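Local coordinates for thiol-disulfide isomerase and thioredoxins (Corynebacterium glutamicum, PDB 3LOR), which probably acts as a thioredoxin-like thiol-disulfide oxidoreductase or isomerase of the TlpA-like family, at residues E36-L41 against G69-F74. Sequence-based numbering, arbitrary orientation.
Sequences EVFQML and GLHSVF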
ATOM      1  N   GLU A  36      -7.925 -16.856 -14.163  1.00  9.73           N
ATOM      2  CA  GLU A  36      -8.141 -15.445 -14.060  1.00 10.54           C
ATOM      3  C   GLU A  36      -8.810 -14.936 -15.319  1.00 10.10           C
ATOM      4  O   GLU A  36      -8.220 -14.868 -16.333  1.00 10.28           O
ATOM      5  CB  GLU A  36      -6.813 -14.736 -13.806  1.00 11.00           C
ATOM      6  CG  GLU A  36      -6.886 -13.269 -13.566  1.00 13.10           C
ATOM      7  CD  GLU A  36      -7.425 -12.875 -12.189  1.00 18.22           C
ATOM      8  OE1 GLU A  36      -8.189 -11.945 -12.103  1.00 19.25           O
ATOM      9  OE2 GLU A  36      -7.070 -13.487 -11.193  1.00 18.70           O
ATOM     10  N   VAL A  37     -10.057 -14.558 -15.201  1.00 10.48           N
ATOM     11  CA  VAL A  37     -10.842 -14.071 -16.303  1.00 10.80           C
ATOM     12  C   VAL A  37     -10.756 -12.558 -16.387  1.00 11.74           C
ATOM     13  O   VAL A  37     -11.122 -11.879 -15.487  1.00 11.63           O
ATOM     14  CB  VAL A  37     -12.303 -14.514 -16.149  1.00 10.57           C
ATOM     15  CG1 VAL A  37     -13.085 -14.192 -17.334  1.00 11.11           C
ATOM     16  CG2 VAL A  37     -12.400 -15.926 -15.898  1.00  9.48           C
ATOM     17  N   PHE A  38     -10.219 -12.044 -17.468  1.00 11.55           N
ATOM     18  CA  PHE A  38      -9.896 -10.648 -17.530  1.00 11.89           C
ATOM     19  C   PHE A  38     -10.158  -9.965 -18.848  1.00 11.62           C
ATOM     20  O   PHE A  38     -10.299 -10.592 -19.848  1.00 11.87           O
ATOM     21  CB  PHE A  38      -8.454 -10.417 -17.121  1.00 11.71           C
ATOM     22  CG  PHE A  38      -7.474 -10.836 -18.136  1.00 11.09           C
ATOM     23  CD1 PHE A  38      -6.806  -9.912 -18.863  1.00  9.32           C
ATOM     24  CD2 PHE A  38      -7.231 -12.159 -18.372  1.00  8.56           C
ATOM     25  CE1 PHE A  38      -5.928 -10.299 -19.775  1.00 10.01           C
ATOM     26  CE2 PHE A  38      -6.352 -12.538 -19.287  1.00  8.73           C
ATOM     27  CZ  PHE A  38      -5.699 -11.626 -19.995  1.00  8.03           C
ATOM     28  N   GLN A  39     -10.193  -8.653 -18.808  1.00 11.56           N
ATOM     29  CA  GLN A  39     -10.118  -7.830 -19.991  1.00 11.87           C
ATOM     30  C   GLN A  39      -8.861  -6.995 -19.857  1.00 12.22           C
ATOM     31  O   GLN A  39      -8.555  -6.535 -18.799  1.00 11.95           O
ATOM     32  CB  GLN A  39     -11.358  -6.950 -20.168  1.00 11.94           C
ATOM     33  CG  GLN A  39     -12.463  -7.578 -20.942  1.00 11.32           C
ATOM     34  CD  GLN A  39     -13.662  -6.705 -21.166  1.00 13.19           C
ATOM     35  OE1 GLN A  39     -14.436  -6.973 -22.030  1.00 12.88           O
ATOM     36  NE2 GLN A  39     -13.812  -5.671 -20.398  1.00 13.82           N
HETATM   37  N   MSE A  40      -8.137  -6.813 -20.935  1.00 12.05           N
HETATM   38  CA  MSE A  40      -6.896  -6.068 -20.896  1.00 12.29           C
HETATM   39  C   MSE A  40      -7.053  -4.606 -20.525  1.00 12.16           C
HETATM   40  O   MSE A  40      -6.141  -4.004 -20.095  1.00 11.64           O
HETATM   41  CB  MSE A  40      -6.077  -6.238 -22.173  1.00 12.73           C
HETATM   42  CG  MSE A  40      -6.769  -5.890 -23.458  1.00 14.23           C
HETATM   43 SE   MSE A  40      -5.750  -6.103 -25.015  1.00 23.81          SE
HETATM   44  CE  MSE A  40      -4.415  -4.916 -24.590  1.00 18.48           C
ATOM     45  N   LEU A  41      -8.227  -4.054 -20.742  1.00 11.77           N
ATOM     46  CA  LEU A  41      -8.485  -2.661 -20.471  1.00 12.03           C
ATOM     47  C   LEU A  41      -9.397  -2.383 -19.297  1.00 12.68           C
ATOM     48  O   LEU A  41      -9.923  -1.332 -19.196  1.00 14.02           O
ATOM     49  CB  LEU A  41      -8.965  -1.916 -21.707  1.00 11.24           C
ATOM     50  CG  LEU A  41      -8.032  -1.803 -22.895  1.00 11.22           C
ATOM     51  CD1 LEU A  41      -8.629  -1.302 -24.113  1.00  8.76           C
ATOM     52  CD2 LEU A  41      -6.764  -1.123 -22.592  1.00 10.26           C
ATOM     53  N   GLY A  69      -4.741 -17.678 -17.659  1.00 10.95           N
ATOM     54  CA  GLY A  69      -5.358 -16.434 -18.014  1.00 10.72           C
ATOM     55  C   GLY A  69      -6.413 -16.638 -19.071  1.00 11.04           C
ATOM     56  O   GLY A  69      -6.197 -17.314 -20.001  1.00 10.52           O
ATOM     57  N   LEU A  70      -7.581 -16.085 -18.882  1.00 11.88           N
ATOM     58  CA  LEU A  70      -8.583 -16.161 -19.909  1.00 12.21           C
ATOM     59  C   LEU A  70      -9.063 -14.799 -20.261  1.00 12.53           C
ATOM     60  O   LEU A  70      -9.623 -14.126 -19.462  1.00 12.61           O
ATOM     61  CB  LEU A  70      -9.724 -17.080 -19.513  1.00 12.03           C
ATOM     62  CG  LEU A  70     -10.840 -17.299 -20.493  1.00 12.21           C
ATOM     63  CD1 LEU A  70     -10.496 -18.297 -21.539  1.00 11.52           C
ATOM     64  CD2 LEU A  70     -12.069 -17.653 -19.796  1.00 12.01           C
ATOM     65  N   HIS A  71      -8.826 -14.405 -21.486  1.00 12.39           N
ATOM     66  CA  HIS A  71      -9.211 -13.109 -21.931  1.00 12.48           C
ATOM     67  C   HIS A  71     -10.616 -13.251 -22.491  1.00 12.68           C
ATOM     68  O   HIS A  71     -10.787 -13.810 -23.520  1.00 11.85           O
ATOM     69  CB  HIS A  71      -8.264 -12.666 -23.014  1.00 12.33           C
ATOM     70  CG  HIS A  71      -8.301 -11.210 -23.294  1.00 14.24           C
ATOM     71  ND1 HIS A  71      -8.164 -10.697 -24.550  1.00 14.39           N
ATOM     72  CD2 HIS A  71      -8.457 -10.154 -22.474  1.00 14.33           C
ATOM     73  CE1 HIS A  71      -8.233  -9.390 -24.498  1.00 15.02           C
ATOM     74  NE2 HIS A  71      -8.421  -9.038 -23.250  1.00 15.00           N
ATOM     75  N   SER A  72     -11.602 -12.784 -21.755  1.00 12.64           N
ATOM     76  CA  SER A  72     -12.971 -12.757 -22.195  1.00 12.88           C
ATOM     77  C   SER A  72     -13.427 -11.359 -22.449  1.00 12.80           C
ATOM     78  O   SER A  72     -13.811 -10.674 -21.556  1.00 12.30           O
ATOM     79  CB  SER A  72     -13.891 -13.330 -21.133  1.00 13.54           C
ATOM     80  OG  SER A  72     -13.581 -14.612 -20.819  1.00 13.56           O
ATOM     81  N   VAL A  73     -13.408 -10.971 -23.695  1.00 12.62           N
ATOM     82  CA  VAL A  73     -13.748  -9.635 -24.078  1.00 12.27           C
ATOM     83  C   VAL A  73     -15.206  -9.599 -24.420  1.00 12.32           C
ATOM     84  O   VAL A  73     -15.636 -10.319 -25.253  1.00 12.59           O
ATOM     85  CB  VAL A  73     -12.994  -9.267 -25.334  1.00 12.89           C
ATOM     86  CG1 VAL A  73     -13.366  -7.945 -25.839  1.00 12.19           C
ATOM     87  CG2 VAL A  73     -11.535  -9.415 -25.154  1.00 12.28           C
ATOM     88  N   PHE A  74     -15.954  -8.776 -23.727  1.00 11.55           N
ATOM     89  CA  PHE A  74     -17.357  -8.618 -23.970  1.00 11.58           C
ATOM     90  C   PHE A  74     -17.792  -7.223 -24.382  1.00 11.73           C
ATOM     91  O   PHE A  74     -18.947  -6.977 -24.615  1.00 11.20           O
ATOM     92  CB  PHE A  74     -18.153  -9.121 -22.797  1.00 10.57           C
ATOM     93  CG  PHE A  74     -17.931  -8.371 -21.581  1.00 10.81           C
ATOM     94  CD1 PHE A  74     -18.690  -7.304 -21.284  1.00 10.93           C
ATOM     95  CD2 PHE A  74     -16.953  -8.719 -20.736  1.00 10.15           C
ATOM     96  CE1 PHE A  74     -18.484  -6.620 -20.157  1.00 12.93           C
ATOM     97  CE2 PHE A  74     -16.741  -8.026 -19.604  1.00 12.99           C
ATOM     98  CZ  PHE A  74     -17.498  -6.970 -19.328  1.00 12.83           C
TER
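A chi1 of -163° points the His71 imidazole away from its own amide and across to the 36-41 chain, while Phe38, its CG wedged between N and the carbonyl carbon (chi1 74°), folds its ring back over the neighbouring strand. His71 CD2 thus sits over one face of the Phe38 ring, 3.7 Å from CE1, near the rim; the two rings are inclined at 36°. Beyond the phenyl, His71 NE2 accepts the backbone N-H of Met40 at 3.2 Å, the donor lying near the imidazole plane, and the selenomethionine CG packs against the same nitrogen. Beneath these side chains, strands 32-38 and 65-71 pair in parallel: Leu70 N donates a hydrogen bond to Glu36 O and Phe38 N one to Leu70 O, both at 2.9 Å, and a more bent bond from Ser72 N to Phe38 O ends the ladder. On the reverse face Val37 meets Leu70 and Ser72, whose OG is hydrogen-bonded to Asp101 OD2. Farther along, the extended Gln39 side chain delivers OE1 to Phe74 N at 2.9 Å, in the carbonyl plane, and its amide lies nearly parallel to the Phe74 ring, with OE1 over one face. Side-chain acceptors thereby take over where the strands part, tying the loop from strand 32-38 to helix 43-59 to the segment that follows strand 65-71. Phe38 also touches Cys45 of helix 43-59, at whose start lies a thioredoxin-type CxxC pattern. Because NE2 accepts the hydrogen bond from Met40 N, it probably carries no proton, consistent with a neutral His71 protonated on ND1 that helps fix the chain entering that probable redox site.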